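PDB 5GT5: pectate lyase from Paenibacillus sp. 0602, which cleaves polygalacturonate, and probably partially methylated pectin, by beta-elimination, most likely in an endo fashion and with calcium. Local coordinates for residues Val186-Ser191 with Leu261-His266. The protein carries 1 engineered substitution. Sequence-based numbering, arbitrary orientation.
Sequences VTISWS and LSITLH
Two neighbouring rungs of the right-handed parallel beta-helix of polysaccharide lyase family 1 meet here: strand 186-189 runs beside strand 262-266 in parallel register, V186 facing I263 and S189 facing H266. The backbone bonds alternate between partners. T264 N gives to V186 O at 2.8 Å, and H266 N to I188 O; I188 N to T264 O is the straightest, 167° at the hydrogen and nearly in line with the carbonyl, while the V186 N to S262 O bond at the start is weak. W190, at the break in strand 184-194, continues the pattern with its N bonded to H266 O.

The aliphatic V186, I188, I263 and L265 line one face; T187, T264, S189 and H266 occupy the other. On the first, V186 CG1 touches I263 CD1 at 3.9 Å, and I188 CD1 reaches the same methyl. I188 and L265 lie alongside each other, with L265 CD2 against I188 CB.

On the other face T187 and T264 sit side by side, T187 OG1 against T264 CB at 3.8 Å, and the H266 ring leans across toward S189. With chi1 78°, its CG lies between backbone N and carbonyl carbon, which lets S189 CB settle over one ring face, 3.6 Å from the centroid, a CH-pi contact. A water joins the two polar ends, 2.8 Å from H266 NE2 and donating to S189 OG. W190's indole meets the imidazole obliquely, planes at 79°.

Each threonine hydroxyl is held from outside the pair, T187 OG1 by T10 O and T264 OG1 by Y409 OH, while S189 OG also bonds D165. Strand 160-165 continues the stack beyond strand 186-189, hydrogen-bonding T187 and S189 through the backbone; strand 284-288 pairs beyond strand 262-266, touching I263, T264 and L265, and helix 419-423 packs on W190.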
ATOM      1  N   VAL A 186      -2.612  -5.651   7.081  1.00  6.11           N
ATOM      2  CA  VAL A 186      -3.756  -6.488   7.409  1.00  5.99           C
ATOM      3  C   VAL A 186      -4.184  -6.221   8.852  1.00  4.01           C
ATOM      4  O   VAL A 186      -3.341  -6.173   9.743  1.00  6.07           O
ATOM      5  CB  VAL A 186      -3.391  -7.974   7.259  1.00  6.17           C
ATOM      6  CG1 VAL A 186      -4.598  -8.875   7.599  1.00  6.51           C
ATOM      7  CG2 VAL A 186      -2.830  -8.248   5.869  1.00  8.04           C
ATOM      8  N   THR A 187      -5.489  -6.021   9.052  1.00  5.84           N
ATOM      9  CA  THR A 187      -6.074  -6.016  10.387  1.00  5.55           C
ATOM     10  C   THR A 187      -7.186  -7.021  10.433  1.00  4.38           C
ATOM     11  O   THR A 187      -8.068  -7.016   9.563  1.00  5.44           O
ATOM     12  CB  THR A 187      -6.620  -4.637  10.795  1.00  5.36           C
ATOM     13  OG1 THR A 187      -5.523  -3.725  10.908  1.00  7.21           O
ATOM     14  CG2 THR A 187      -7.359  -4.720  12.154  1.00  7.23           C
ATOM     15  N   ILE A 188      -7.144  -7.883  11.447  1.00  4.54           N
ATOM     16  CA  ILE A 188      -8.268  -8.757  11.719  1.00  4.06           C
ATOM     17  C   ILE A 188      -8.833  -8.447  13.100  1.00  5.67           C
ATOM     18  O   ILE A 188      -8.123  -8.578  14.109  1.00  5.94           O
ATOM     19  CB  ILE A 188      -7.876 -10.262  11.631  1.00  4.04           C
ATOM     20  CG1 ILE A 188      -7.146 -10.592  10.311  1.00  6.32           C
ATOM     21  CG2 ILE A 188      -9.117 -11.130  11.820  1.00  5.59           C
ATOM     22  CD1 ILE A 188      -6.740 -12.083  10.131  1.00  7.69           C
ATOM     23  N   SER A 189     -10.105  -8.010  13.151  1.00  6.64           N
ATOM     24  CA  SER A 189     -10.651  -7.520  14.418  1.00  5.35           C
ATOM     25  C   SER A 189     -12.066  -7.989  14.674  1.00  6.61           C
ATOM     26  O   SER A 189     -12.809  -8.340  13.741  1.00  6.27           O
ATOM     27  CB  SER A 189     -10.580  -5.993  14.514  1.00  7.73           C
ATOM     28  OG  SER A 189     -11.326  -5.371  13.470  1.00  7.34           O
ATOM     29  N   TRP A 190     -12.425  -8.034  15.956  1.00  5.91           N
ATOM     30  CA  TRP A 190     -13.791  -8.310  16.372  1.00  5.56           C
ATOM     31  C   TRP A 190     -14.321  -9.606  15.779  1.00  5.35           C
ATOM     32  O   TRP A 190     -15.494  -9.696  15.416  1.00  6.92           O
ATOM     33  CB  TRP A 190     -14.727  -7.108  16.041  1.00  6.12           C
ATOM     34  CG  TRP A 190     -14.458  -5.968  16.970  1.00  7.17           C
ATOM     35  CD1 TRP A 190     -13.752  -4.820  16.704  1.00  9.60           C
ATOM     36  CD2 TRP A 190     -14.847  -5.891  18.350  1.00  7.61           C
ATOM     37  NE1 TRP A 190     -13.693  -4.032  17.843  1.00 10.06           N
ATOM     38  CE2 TRP A 190     -14.371  -4.666  18.853  1.00  9.11           C
ATOM     39  CE3 TRP A 190     -15.598  -6.715  19.185  1.00 10.12           C
ATOM     40  CZ2 TRP A 190     -14.575  -4.276  20.176  1.00 11.93           C
ATOM     41  CZ3 TRP A 190     -15.809  -6.311  20.505  1.00  9.40           C
ATOM     42  CH2 TRP A 190     -15.296  -5.112  20.979  1.00  8.56           C
ATOM     43  N   SER A 191     -13.462 -10.612  15.683  1.00  6.39           N
ATOM     44  CA  SER A 191     -13.800 -11.869  15.003  1.00  5.61           C
ATOM     45  C   SER A 191     -13.686 -13.074  15.911  1.00  4.91           C
ATOM     46  O   SER A 191     -12.903 -13.067  16.863  1.00  7.13           O
ATOM     47  CB  SER A 191     -12.966 -12.056  13.723  1.00  6.27           C
ATOM     48  OG  SER A 191     -13.284 -11.012  12.787  1.00  5.07           O
ATOM     49  N   LEU A 261       5.629  -8.630   5.598  1.00  6.69           N
ATOM     50  CA  LEU A 261       4.352  -8.996   6.201  1.00  4.84           C
ATOM     51  C   LEU A 261       4.044  -8.131   7.394  1.00  5.25           C
ATOM     52  O   LEU A 261       4.916  -7.944   8.257  1.00  6.78           O
ATOM     53  CB  LEU A 261       4.352 -10.465   6.608  1.00  6.30           C
ATOM     54  CG  LEU A 261       4.562 -11.482   5.491  1.00  4.50           C
ATOM     55  CD1 LEU A 261       5.102 -12.798   6.063  1.00  7.84           C
ATOM     56  CD2 LEU A 261       3.277 -11.717   4.674  1.00  9.14           C
ATOM     57  N   SER A 262       2.829  -7.603   7.452  1.00  4.84           N
ATOM     58  CA  SER A 262       2.375  -6.921   8.653  1.00  5.59           C
ATOM     59  C   SER A 262       0.918  -7.268   8.910  1.00  6.93           C
ATOM     60  O   SER A 262       0.077  -7.362   7.974  1.00  6.48           O
ATOM     61  CB  SER A 262       2.603  -5.404   8.600  1.00  6.14           C
ATOM     62  OG  SER A 262       1.826  -4.768   7.575  1.00  7.92           O
ATOM     63  N   ILE A 263       0.636  -7.521  10.187  1.00  6.01           N
ATOM     64  CA  ILE A 263      -0.708  -7.888  10.603  1.00  4.52           C
ATOM     65  C   ILE A 263      -1.011  -7.443  12.036  1.00  5.98           C
ATOM     66  O   ILE A 263      -0.157  -7.532  12.921  1.00  6.88           O
ATOM     67  CB  ILE A 263      -0.930  -9.413  10.424  1.00  4.83           C
ATOM     68  CG1 ILE A 263      -2.389  -9.764  10.659  1.00  6.87           C
ATOM     69  CG2 ILE A 263      -0.046 -10.270  11.346  1.00  8.41           C
ATOM     70  CD1 ILE A 263      -2.759 -11.165  10.129  1.00  7.72           C
ATOM     71  N   THR A 264      -2.225  -6.933  12.232  1.00  6.16           N
ATOM     72  CA  THR A 264      -2.765  -6.612  13.547  1.00  5.64           C
ATOM     73  C   THR A 264      -3.942  -7.510  13.809  1.00  6.50           C
ATOM     74  O   THR A 264      -4.848  -7.618  12.962  1.00  6.55           O
ATOM     75  CB  THR A 264      -3.267  -5.156  13.598  1.00  6.03           C
ATOM     76  OG1 THR A 264      -2.207  -4.283  13.198  1.00  6.25           O
ATOM     77  CG2 THR A 264      -3.762  -4.782  14.989  1.00  7.95           C
ATOM     78  N   LEU A 265      -3.961  -8.137  14.992  1.00  5.78           N
ATOM     79  CA  LEU A 265      -5.117  -8.927  15.479  1.00  4.74           C
ATOM     80  C   LEU A 265      -5.648  -8.254  16.744  1.00  6.44           C
ATOM     81  O   LEU A 265      -4.865  -7.998  17.663  1.00  6.88           O
ATOM     82  CB  LEU A 265      -4.673 -10.348  15.861  1.00  7.19           C
ATOM     83  CG  LEU A 265      -3.855 -11.107  14.808  1.00  6.90           C
ATOM     84  CD1 LEU A 265      -3.390 -12.440  15.368  1.00  8.73           C
ATOM     85  CD2 LEU A 265      -4.669 -11.314  13.522  1.00  8.55           C
ATOM     86  N   HIS A 266      -6.940  -7.972  16.841  1.00  6.63           N
ATOM     87  CA  HIS A 266      -7.433  -7.387  18.086  1.00  5.70           C
ATOM     88  C   HIS A 266      -8.900  -7.630  18.318  1.00  5.68           C
ATOM     89  O   HIS A 266      -9.693  -7.709  17.359  1.00  6.30           O
ATOM     90  CB  HIS A 266      -7.059  -5.895  18.238  1.00  5.35           C
ATOM     91  CG  HIS A 266      -7.896  -4.956  17.450  1.00  7.03           C
ATOM     92  ND1 HIS A 266      -9.079  -4.427  17.939  1.00  9.16           N
ATOM     93  CD2 HIS A 266      -7.719  -4.403  16.224  1.00  6.86           C
ATOM     94  CE1 HIS A 266      -9.596  -3.619  17.041  1.00  7.65           C
ATOM     95  NE2 HIS A 266      -8.788  -3.580  15.983  1.00  8.04           N
TER
HETATM   96  O   HOH W   1     -10.160  -2.512  13.795  1.00  7.61           O